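Local coordinates for protein glycoside hydrolase family 43 (Halothermothrix orenii, PDB 4QQS) that has alpha-L-arabinofuranosidase activity and, as a family 43 glycoside hydrolase, probably helps to degrade plant polysaccharides such as xylan, at residues D17-H23 / A73-F78; D126-D132 / E195-K201. All coordinates share one frame; numbering follows the deposited sequence.

Contact 1 of 2, residues D17-H23 / A73-F78. With NA (sodium ion), chain D.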
ATOM      1  N   ASP A  17       6.161  -2.612  -1.854  1.00  8.06           N
ATOM      2  CA  ASP A  17       4.749  -2.322  -1.671  1.00  7.97           C
ATOM      3  C   ASP A  17       4.011  -3.513  -1.041  1.00  7.57           C
ATOM      4  O   ASP A  17       3.069  -4.060  -1.607  1.00  8.65           O
ATOM      5  CB  ASP A  17       4.124  -1.896  -3.002  1.00  8.66           C
ATOM      6  CG  ASP A  17       4.987  -0.891  -3.760  1.00  8.50           C
ATOM      7  OD1 ASP A  17       5.120  -1.046  -5.000  1.00  9.88           O
ATOM      8  OD2 ASP A  17       5.525   0.035  -3.125  1.00  9.60           O
ATOM      9  N   PRO A  18       4.444  -3.930   0.149  1.00  7.85           N
ATOM     10  CA  PRO A  18       3.874  -5.148   0.738  1.00  8.36           C
ATOM     11  C   PRO A  18       2.490  -4.947   1.338  1.00  8.17           C
ATOM     12  O   PRO A  18       2.329  -4.149   2.254  1.00 10.28           O
ATOM     13  CB  PRO A  18       4.881  -5.490   1.834  1.00  9.12           C
ATOM     14  CG  PRO A  18       5.427  -4.173   2.256  1.00  8.90           C
ATOM     15  CD  PRO A  18       5.549  -3.403   0.969  1.00  8.33           C
ATOM     16  N   TYR A  19       1.525  -5.710   0.854  1.00  7.44           N
ATOM     17  CA  TYR A  19       0.161  -5.631   1.348  1.00  7.38           C
ATOM     18  C   TYR A  19      -0.187  -6.953   2.008  1.00  7.37           C
ATOM     19  O   TYR A  19      -0.130  -7.980   1.352  1.00  7.95           O
ATOM     20  CB  TYR A  19      -0.808  -5.346   0.196  1.00  7.64           C
ATOM     21  CG  TYR A  19      -2.224  -5.237   0.697  1.00  8.31           C
ATOM     22  CD1 TYR A  19      -2.973  -6.376   0.915  1.00 10.36           C
ATOM     23  CD2 TYR A  19      -2.791  -4.020   0.995  1.00  9.78           C
ATOM     24  CE1 TYR A  19      -4.246  -6.321   1.396  1.00 12.54           C
ATOM     25  CE2 TYR A  19      -4.105  -3.949   1.471  1.00 11.24           C
ATOM     26  CZ  TYR A  19      -4.814  -5.118   1.667  1.00 12.93           C
ATOM     27  OH  TYR A  19      -6.105  -5.115   2.136  1.00 15.57           O
ATOM     28  N   VAL A  20      -0.583  -6.928   3.281  1.00  7.31           N
ATOM     29  CA  VAL A  20      -0.972  -8.137   3.988  1.00  7.85           C
ATOM     30  C   VAL A  20      -2.444  -8.121   4.313  1.00  8.51           C
ATOM     31  O   VAL A  20      -2.947  -7.155   4.885  1.00  9.73           O
ATOM     32  CB  VAL A  20      -0.155  -8.352   5.268  1.00  8.64           C
ATOM     33  CG1 VAL A  20      -0.700  -9.528   6.076  1.00  9.62           C
ATOM     34  CG2 VAL A  20       1.303  -8.560   4.913  1.00  8.74           C
ATOM     35  N   LEU A  21      -3.107  -9.221   3.974  1.00  8.90           N
ATOM     36  CA  LEU A  21      -4.467  -9.496   4.408  1.00 10.75           C
ATOM     37  C   LEU A  21      -4.474 -10.700   5.334  1.00  9.82           C
ATOM     38  O   LEU A  21      -3.907 -11.739   5.037  1.00 10.00           O
ATOM     39  CB  LEU A  21      -5.376  -9.781   3.217  1.00 13.89           C
ATOM     40  CG  LEU A  21      -6.845 -10.000   3.596  1.00 16.03           C
ATOM     41  CD1 LEU A  21      -7.463  -8.762   4.276  1.00 16.82           C
ATOM     42  CD2 LEU A  21      -7.641 -10.390   2.375  1.00 16.99           C
ATOM     43  N   LYS A  22      -5.114 -10.537   6.482  1.00 10.26           N
ATOM     44  CA  LYS A  22      -5.394 -11.656   7.382  1.00 10.10           C
ATOM     45  C   LYS A  22      -6.761 -12.235   7.059  1.00 10.71           C
ATOM     46  O   LYS A  22      -7.734 -11.493   6.975  1.00 11.48           O
ATOM     47  CB  LYS A  22      -5.358 -11.193   8.837  1.00 10.12           C
ATOM     48  CG  LYS A  22      -5.440 -12.349   9.822  1.00 11.22           C
ATOM     49  CD  LYS A  22      -5.434 -11.895  11.256  1.00 12.54           C
ATOM     50  CE  LYS A  22      -5.472 -13.086  12.181  1.00 13.90           C
ATOM     51  NZ  LYS A  22      -5.520 -12.687  13.616  1.00 15.40           N
ATOM     52  N   HIS A  23      -6.820 -13.551   6.855  1.00 10.94           N
ATOM     53  CA  HIS A  23      -8.081 -14.232   6.592  1.00 11.71           C
ATOM     54  C   HIS A  23      -8.038 -15.629   7.201  1.00 11.64           C
ATOM     55  O   HIS A  23      -7.133 -16.401   6.909  1.00 11.92           O
ATOM     56  CB  HIS A  23      -8.361 -14.348   5.090  1.00 13.09           C
ATOM     57  CG  HIS A  23      -9.768 -14.757   4.791  1.00 15.03           C
ATOM     58  ND1 HIS A  23     -10.119 -16.021   4.362  1.00 17.00           N
ATOM     59  CD2 HIS A  23     -10.925 -14.062   4.896  1.00 16.37           C
ATOM     60  CE1 HIS A  23     -11.429 -16.075   4.194  1.00 16.53           C
ATOM     61  NE2 HIS A  23     -11.941 -14.901   4.516  1.00 17.75           N
ATOM     62  N   ALA A  73       1.886  -2.782  -7.013  1.00  6.84           N
ATOM     63  CA  ALA A  73       1.153  -2.449  -5.782  1.00  7.22           C
ATOM     64  C   ALA A  73      -0.245  -3.056  -5.693  1.00  7.29           C
ATOM     65  O   ALA A  73      -1.254  -2.343  -5.665  1.00  9.16           O
ATOM     66  CB  ALA A  73       1.137  -0.937  -5.561  1.00  8.17           C
ATOM     67  N   PRO A  74      -0.298  -4.388  -5.592  1.00  6.74           N
ATOM     68  CA  PRO A  74      -1.568  -5.093  -5.457  1.00  6.71           C
ATOM     69  C   PRO A  74      -2.117  -4.972  -4.043  1.00  6.67           C
ATOM     70  O   PRO A  74      -1.344  -4.981  -3.081  1.00  7.43           O
ATOM     71  CB  PRO A  74      -1.175  -6.540  -5.740  1.00  7.62           C
ATOM     72  CG  PRO A  74       0.204  -6.643  -5.188  1.00  7.41           C
ATOM     73  CD  PRO A  74       0.850  -5.302  -5.516  1.00  7.28           C
ATOM     74  N   GLU A  75      -3.432  -4.900  -3.916  1.00  6.64           N
ATOM     75  CA  GLU A  75      -4.071  -4.947  -2.605  1.00  8.50           C
ATOM     76  C   GLU A  75      -5.289  -5.832  -2.712  1.00  9.72           C
ATOM     77  O   GLU A  75      -5.974  -5.820  -3.732  1.00 10.71           O
ATOM     78  CB  GLU A  75      -4.493  -3.574  -2.137  1.00  9.89           C
ATOM     79  CG  GLU A  75      -3.367  -2.608  -1.947  1.00 10.57           C
ATOM     80  CD  GLU A  75      -3.758  -1.475  -0.978  1.00 12.29           C
ATOM     81  OE1 GLU A  75      -4.865  -1.500  -0.409  1.00 11.96           O
ATOM     82  OE2 GLU A  75      -2.967  -0.543  -0.782  1.00 13.15           O
ATOM     83  N   VAL A  76      -5.551  -6.594  -1.655  1.00 10.52           N
ATOM     84  CA  VAL A  76      -6.619  -7.578  -1.646  1.00 10.83           C
ATOM     85  C   VAL A  76      -7.517  -7.417  -0.422  1.00 11.28           C
ATOM     86  O   VAL A  76      -7.029  -7.400   0.705  1.00 13.49           O
ATOM     87  CB  VAL A  76      -6.027  -8.999  -1.675  1.00 11.23           C
ATOM     88  CG1 VAL A  76      -7.121 -10.045  -1.645  1.00 11.56           C
ATOM     89  CG2 VAL A  76      -5.153  -9.186  -2.912  1.00 11.35           C
ATOM     90  N   ILE A  77      -8.823  -7.303  -0.663  1.00 10.27           N
ATOM     91  CA  ILE A  77      -9.818  -7.269   0.406  1.00 10.45           C
ATOM     92  C   ILE A  77     -10.742  -8.476   0.313  1.00  9.79           C
ATOM     93  O   ILE A  77     -10.888  -9.071  -0.746  1.00  9.22           O
ATOM     94  CB  ILE A  77     -10.672  -5.969   0.387  1.00 10.94           C
ATOM     95  CG1 ILE A  77     -11.514  -5.854  -0.885  1.00 10.99           C
ATOM     96  CG2 ILE A  77      -9.764  -4.760   0.552  1.00 12.31           C
ATOM     97  CD1 ILE A  77     -12.492  -4.691  -0.880  1.00 12.37           C
ATOM     98  N   PHE A  78     -11.336  -8.835   1.444  1.00 10.80           N
ATOM     99  CA  PHE A  78     -12.391  -9.837   1.491  1.00 11.35           C
ATOM    100  C   PHE A  78     -13.714  -9.093   1.644  1.00 11.62           C
ATOM    101  O   PHE A  78     -13.946  -8.445   2.666  1.00 12.79           O
ATOM    102  CB  PHE A  78     -12.156 -10.794   2.649  1.00 12.26           C
ATOM    103  CG  PHE A  78     -13.150 -11.908   2.716  1.00 13.63           C
ATOM    104  CD1 PHE A  78     -13.127 -12.925   1.786  1.00 14.58           C
ATOM    105  CD2 PHE A  78     -14.108 -11.943   3.717  1.00 15.31           C
ATOM    106  CE1 PHE A  78     -14.039 -13.951   1.853  1.00 16.23           C
ATOM    107  CE2 PHE A  78     -15.019 -12.972   3.781  1.00 16.53           C
ATOM    108  CZ  PHE A  78     -14.979 -13.970   2.845  1.00 16.86           C
TER
HETATM  109 NA    NA D 402      -1.038   0.169  -1.139  1.00  9.85          NA
HETATM  110  O   HOH W   1       0.684  -3.152  -2.650  1.00  9.22           O
HETATM  111  O   HOH W   2      -1.494  -0.119  -3.320  1.00 14.02           O
HETATM  112  O   HOH W   3       0.033   1.348   0.917  1.00 23.16           O
HETATM  113  O   HOH W   4      -0.349  -1.795  -0.566  1.00 14.02           O
HETATM  114  O   HOH W   5      -1.949   2.267  -1.773  1.00 11.21           O

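Contact 2 of 2, residues D126-D132 / E195-K201. With EPE (4-(2-hydroxyethyl)-1-piperazine ethanesulfonic acid), chain C.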
ATOM      1  N   ASP A 126      -1.602   2.678  -7.144  1.00  6.85           N
ATOM      2  CA  ASP A 126      -1.697   2.625  -5.689  1.00  7.20           C
ATOM      3  C   ASP A 126      -3.129   2.673  -5.166  1.00  7.34           C
ATOM      4  O   ASP A 126      -3.394   3.219  -4.095  1.00  8.38           O
ATOM      5  CB  ASP A 126      -0.852   3.710  -5.009  1.00  7.94           C
ATOM      6  CG  ASP A 126       0.633   3.403  -4.985  1.00  8.61           C
ATOM      7  OD1 ASP A 126       1.043   2.319  -5.427  1.00 11.93           O
ATOM      8  OD2 ASP A 126       1.398   4.276  -4.516  1.00  8.95           O
ATOM      9  N   ALA A 127      -4.051   2.029  -5.873  1.00  7.18           N
ATOM     10  CA  ALA A 127      -5.405   1.908  -5.366  1.00  7.64           C
ATOM     11  C   ALA A 127      -5.447   1.194  -4.015  1.00  7.40           C
ATOM     12  O   ALA A 127      -4.722   0.229  -3.761  1.00  8.11           O
ATOM     13  CB  ALA A 127      -6.280   1.166  -6.345  1.00  8.89           C
ATOM     14  N   HIS A 128      -6.347   1.679  -3.173  1.00  7.21           N
ATOM     15  CA  HIS A 128      -6.581   1.139  -1.851  1.00  6.95           C
ATOM     16  C   HIS A 128      -8.075   1.261  -1.584  1.00  7.03           C
ATOM     17  O   HIS A 128      -8.607   2.355  -1.568  1.00  6.96           O
ATOM     18  CB  HIS A 128      -5.796   1.933  -0.813  1.00  6.94           C
ATOM     19  CG  HIS A 128      -6.155   1.583   0.591  1.00  7.24           C
ATOM     20  ND1 HIS A 128      -5.787   0.396   1.177  1.00  8.28           N
ATOM     21  CD2 HIS A 128      -6.885   2.253   1.518  1.00  8.24           C
ATOM     22  CE1 HIS A 128      -6.285   0.348   2.404  1.00  9.24           C
ATOM     23  NE2 HIS A 128      -6.947   1.463   2.639  1.00  9.61           N
ATOM     24  N   ILE A 129      -8.750   0.137  -1.392  1.00  8.62           N
ATOM     25  CA  ILE A 129     -10.171   0.151  -1.088  1.00  8.92           C
ATOM     26  C   ILE A 129     -10.362  -0.023   0.411  1.00  9.10           C
ATOM     27  O   ILE A 129      -9.891  -0.996   0.996  1.00 10.55           O
ATOM     28  CB  ILE A 129     -10.958  -0.931  -1.881  1.00  9.88           C
ATOM     29  CG1 ILE A 129     -10.853  -0.668  -3.386  1.00 10.48           C
ATOM     30  CG2 ILE A 129     -12.429  -0.937  -1.448  1.00 10.06           C
ATOM     31  CD1 ILE A 129     -11.472  -1.753  -4.267  1.00 11.75           C
ATOM     32  N   PHE A 130     -11.042   0.944   1.009  1.00  9.10           N
ATOM     33  CA  PHE A 130     -11.404   0.975   2.420  1.00  9.15           C
ATOM     34  C   PHE A 130     -12.902   0.757   2.540  1.00  8.86           C
ATOM     35  O   PHE A 130     -13.678   1.499   1.952  1.00  8.94           O
ATOM     36  CB  PHE A 130     -11.023   2.345   3.003  1.00  9.62           C
ATOM     37  CG  PHE A 130     -11.586   2.603   4.378  1.00 10.00           C
ATOM     38  CD1 PHE A 130     -11.119   1.919   5.484  1.00 11.42           C
ATOM     39  CD2 PHE A 130     -12.594   3.526   4.557  1.00 10.23           C
ATOM     40  CE1 PHE A 130     -11.654   2.163   6.747  1.00 12.14           C
ATOM     41  CE2 PHE A 130     -13.120   3.766   5.796  1.00 11.26           C
ATOM     42  CZ  PHE A 130     -12.652   3.085   6.895  1.00 11.66           C
ATOM     43  N   ILE A 131     -13.294  -0.263   3.298  1.00 10.17           N
ATOM     44  CA  ILE A 131     -14.693  -0.518   3.574  1.00 10.93           C
ATOM     45  C   ILE A 131     -14.991   0.013   4.983  1.00 10.98           C
ATOM     46  O   ILE A 131     -14.443  -0.478   5.970  1.00 12.29           O
ATOM     47  CB  ILE A 131     -15.038  -2.030   3.477  1.00 12.46           C
ATOM     48  CG1 ILE A 131     -14.574  -2.629   2.141  1.00 12.41           C
ATOM     49  CG2 ILE A 131     -16.531  -2.242   3.673  1.00 13.55           C
ATOM     50  CD1 ILE A 131     -15.129  -1.966   0.917  1.00 12.76           C
ATOM     51  N   ASP A 132     -15.840   1.032   5.083  1.00 10.38           N
ATOM     52  CA  ASP A 132     -16.139   1.627   6.383  1.00 10.77           C
ATOM     53  C   ASP A 132     -17.033   0.698   7.210  1.00 11.08           C
ATOM     54  O   ASP A 132     -17.562  -0.300   6.720  1.00 11.71           O
ATOM     55  CB  ASP A 132     -16.793   2.995   6.182  1.00 10.50           C
ATOM     56  CG  ASP A 132     -16.593   3.946   7.353  1.00 10.81           C
ATOM     57  OD1 ASP A 132     -16.075   3.543   8.417  1.00 12.03           O
ATOM     58  OD2 ASP A 132     -16.988   5.113   7.188  1.00 12.10           O
ATOM     59  N   GLU A 195       2.049   8.985  -1.914  1.00  5.82           N
ATOM     60  CA  GLU A 195       1.587   7.764  -2.557  1.00  6.05           C
ATOM     61  C   GLU A 195       1.360   6.680  -1.515  1.00  5.81           C
ATOM     62  O   GLU A 195       1.501   6.902  -0.321  1.00  5.99           O
ATOM     63  CB  GLU A 195       2.531   7.338  -3.690  1.00  7.02           C
ATOM     64  CG  GLU A 195       3.915   6.960  -3.210  1.00  8.01           C
ATOM     65  CD  GLU A 195       4.907   6.636  -4.337  1.00  9.68           C
ATOM     66  OE1 GLU A 195       4.558   6.726  -5.530  1.00 12.22           O
ATOM     67  OE2 GLU A 195       6.058   6.268  -4.016  1.00 11.07           O
ATOM     68  N   GLY A 196       0.946   5.511  -1.968  1.00  6.08           N
ATOM     69  CA  GLY A 196       0.732   4.414  -1.047  1.00  6.20           C
ATOM     70  C   GLY A 196      -0.235   4.640   0.104  1.00  5.90           C
ATOM     71  O   GLY A 196       0.068   4.278   1.245  1.00  6.62           O
ATOM     72  N   PRO A 197      -1.434   5.168  -0.163  1.00  6.00           N
ATOM     73  CA  PRO A 197      -2.402   5.331   0.933  1.00  6.18           C
ATOM     74  C   PRO A 197      -2.845   4.006   1.550  1.00  6.34           C
ATOM     75  O   PRO A 197      -3.027   3.017   0.836  1.00  7.10           O
ATOM     76  CB  PRO A 197      -3.594   6.014   0.252  1.00  6.60           C
ATOM     77  CG  PRO A 197      -3.484   5.608  -1.193  1.00  6.74           C
ATOM     78  CD  PRO A 197      -1.992   5.576  -1.465  1.00  6.35           C
ATOM     79  N   PHE A 198      -3.078   4.032   2.854  1.00  6.33           N
ATOM     80  CA  PHE A 198      -3.699   2.921   3.566  1.00  6.30           C
ATOM     81  C   PHE A 198      -4.497   3.527   4.721  1.00  6.03           C
ATOM     82  O   PHE A 198      -3.935   4.281   5.494  1.00  6.95           O
ATOM     83  CB  PHE A 198      -2.652   1.925   4.102  1.00  6.99           C
ATOM     84  CG  PHE A 198      -3.270   0.641   4.591  1.00  7.33           C
ATOM     85  CD1 PHE A 198      -3.933   0.586   5.799  1.00  8.23           C
ATOM     86  CD2 PHE A 198      -3.262  -0.506   3.797  1.00  8.28           C
ATOM     87  CE1 PHE A 198      -4.549  -0.585   6.222  1.00  9.13           C
ATOM     88  CE2 PHE A 198      -3.867  -1.674   4.240  1.00  8.76           C
ATOM     89  CZ  PHE A 198      -4.512  -1.695   5.432  1.00  9.60           C
ATOM     90  N   VAL A 199      -5.781   3.204   4.827  1.00  6.34           N
ATOM     91  CA  VAL A 199      -6.666   3.847   5.798  1.00  7.32           C
ATOM     92  C   VAL A 199      -7.111   2.876   6.894  1.00  7.45           C
ATOM     93  O   VAL A 199      -7.541   1.754   6.617  1.00  8.50           O
ATOM     94  CB  VAL A 199      -7.893   4.457   5.081  1.00  8.14           C
ATOM     95  CG1 VAL A 199      -8.912   5.032   6.079  1.00  9.04           C
ATOM     96  CG2 VAL A 199      -7.425   5.541   4.110  1.00  8.29           C
ATOM     97  N   ILE A 200      -7.014   3.329   8.141  1.00  7.88           N
ATOM     98  CA  ILE A 200      -7.570   2.625   9.297  1.00  9.08           C
ATOM     99  C   ILE A 200      -8.471   3.581  10.069  1.00  9.50           C
ATOM    100  O   ILE A 200      -8.353   4.798   9.981  1.00 10.08           O
ATOM    101  CB  ILE A 200      -6.469   2.009  10.207  1.00 10.10           C
ATOM    102  CG1 ILE A 200      -5.548   3.092  10.782  1.00 10.26           C
ATOM    103  CG2 ILE A 200      -5.697   0.951   9.431  1.00 10.33           C
ATOM    104  CD1 ILE A 200      -4.448   2.550  11.692  1.00 11.74           C
ATOM    105  N   LYS A 201      -9.376   3.003  10.841  1.00 10.72           N
ATOM    106  CA  LYS A 201     -10.322   3.770  11.641  1.00 11.62           C
ATOM    107  C   LYS A 201     -10.033   3.512  13.111  1.00 12.76           C
ATOM    108  O   LYS A 201      -9.727   2.385  13.507  1.00 14.31           O
ATOM    109  CB  LYS A 201     -11.761   3.367  11.285  1.00 12.68           C
ATOM    110  CG  LYS A 201     -12.837   4.305  11.819  1.00 13.51           C
ATOM    111  CD  LYS A 201     -14.218   3.871  11.360  1.00 14.80           C
ATOM    112  CE  LYS A 201     -15.293   4.882  11.701  1.00 15.83           C
ATOM    113  NZ  LYS A 201     -16.609   4.473  11.147  1.00 16.02           N
TER
HETATM  114  N1  EPE C 401       7.756   4.148  -8.781  0.59 24.13           N
HETATM  115  C2  EPE C 401       8.180   3.297  -7.654  0.59 23.85           C
HETATM  116  C3  EPE C 401       7.578   3.807  -6.351  0.59 23.54           C
HETATM  117  N4  EPE C 401       6.138   3.784  -6.450  0.59 23.24           N
HETATM  118  C5  EPE C 401       5.642   4.586  -7.548  0.59 23.34           C
HETATM  119  C6  EPE C 401       6.281   4.132  -8.863  0.59 23.62           C
HETATM  120  C7  EPE C 401       5.519   2.492  -6.212  0.59 22.14           C
HETATM  121  C8  EPE C 401       4.092   2.575  -5.686  0.59 20.43           C
HETATM  122  O8  EPE C 401       3.967   3.617  -4.746  0.59 18.55           O
HETATM  123  C9  EPE C 401       8.313   3.561 -10.013  0.59 25.32           C
HETATM  124  C10 EPE C 401       8.735   4.659 -10.984  0.59 26.47           C
HETATM  125  S   EPE C 401       9.464   4.012 -12.514  0.59 27.56           S
HETATM  126  O1S EPE C 401       8.857   2.730 -12.861  0.59 27.89           O
HETATM  127  O2S EPE C 401       9.228   4.957 -13.607  0.59 28.01           O
HETATM  128  O3S EPE C 401      10.906   3.855 -12.349  0.59 27.94           O
HETATM  129  O   HOH W   5      -1.949   2.267  -1.773  1.00 11.21           O
HETATM  130  O   HOH W   6      -8.478   0.198   4.556  1.00 15.98           O

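Contact 1 of 2, residues D17-H23 / A73-F78
Strands 17-23 and 73-78 run side by side in the same direction, 7° between their axes, with Y19 facing E75 at a CA-CA separation of 5.8 Å, and side chains and water bridge them. With CG anti to the backbone N (chi1 -179°), the Y19 ring reaches across until E75 CB sits over one face, 3.8 Å from the centroid, in a CH-pi contact. Its OH donates to V76 O at 2.9 Å, approaching from above the carbonyl plane. Tyrosine suits the place, offering both a flat surface and a donor at its end. The E75 carboxylate runs alongside the CD2-CE2 side of the ring, planes 28° apart; OE2 binds the sodium ion at 2.1 Å, and OE1 is hydrogen-bonded to H128. Farther along, L21 CD2 packs on V76 CG1 at 4.1 Å. At the outer end H23 and F78 form an edge-to-face pair, NE2 lying over the centre of the phenyl face. At the inner end one water donates to D17 O and to P74 O. These are the innermost strands of neighbouring blades of the five-bladed beta-propeller, and D17, the predicted proton acceptor, lies in the pocket at its centre.

Contact 2 of 2, residues D126-D132 / E195-K201
H128 lies across the backbone of P197-V199, in the middle of two strands that run 6° from parallel. Its CB and CG each rest 3.4 Å from P197 O. Since CG is anti to the backbone N (chi1 171°), the imidazole extends toward the other strand, and F198 CA makes a CH-pi contact centred over one face, 3.7 Å from the ring centroid. CD2 comes 3.6 Å from V199 N, and CE1 lies above the phenyl face of F198, nearest CD2 at 3.4 Å. ND1 is hydrogen-bonded to E75, and NE2 makes a weak bond to a water that donates to V199 O. Histidine suits this buried place by combining a flat surface with two nitrogens for different partners. Were the imidazole cut back to an alanine, E75 OE1 would probably lose its mate and a gap open beside F198. On one flank D126 OD2 accepts from G196 N at 2.9 Å, the donor lying above the carboxylate plane, and from O8 of the bound buffer molecule at 2.7 Å. E195, the predicted proton donor that D126 probably tunes and orients, meets buffer N4 through weak bonds. On the other flank V199 CG1 makes a CH-pi contact over the F130 ring. Beyond it the extended K201 forms a salt bridge, NZ to D132 OD1 at 2.9 Å; NZ also bonds Q133 and Y206. Strand 137-143 pairs with 126-131 and strand 205-212 with 195-201, placing the contact between neighbouring propeller blades, with strand 257-261 against F198 and I200.

Contacts 1 and 2, their centres 11 Å apart, meet around the propeller axis. E75 OE1 lies 2.6 Å from H128 ND1, a probable hydrogen bond that ties the sodium-binding carboxylate of contact 1 to the histidine of contact 2. A sodium-bound water, 2.4 Å from the metal, donates to D126 O and P197 O, and H256 completes the metal's protein ligands. Alongside, Y19 CE2 packs on F198 CE2 at 3.6 Å, and A73 CB on D126 OD1 at 3.3 Å. The predicted catalytic trio is thus shared: D17 comes from contact 1, D126 and E195 from contact 2. The nearest side-chain atoms of D17 and E195 are about 6 Å apart, beside the bound buffer molecule.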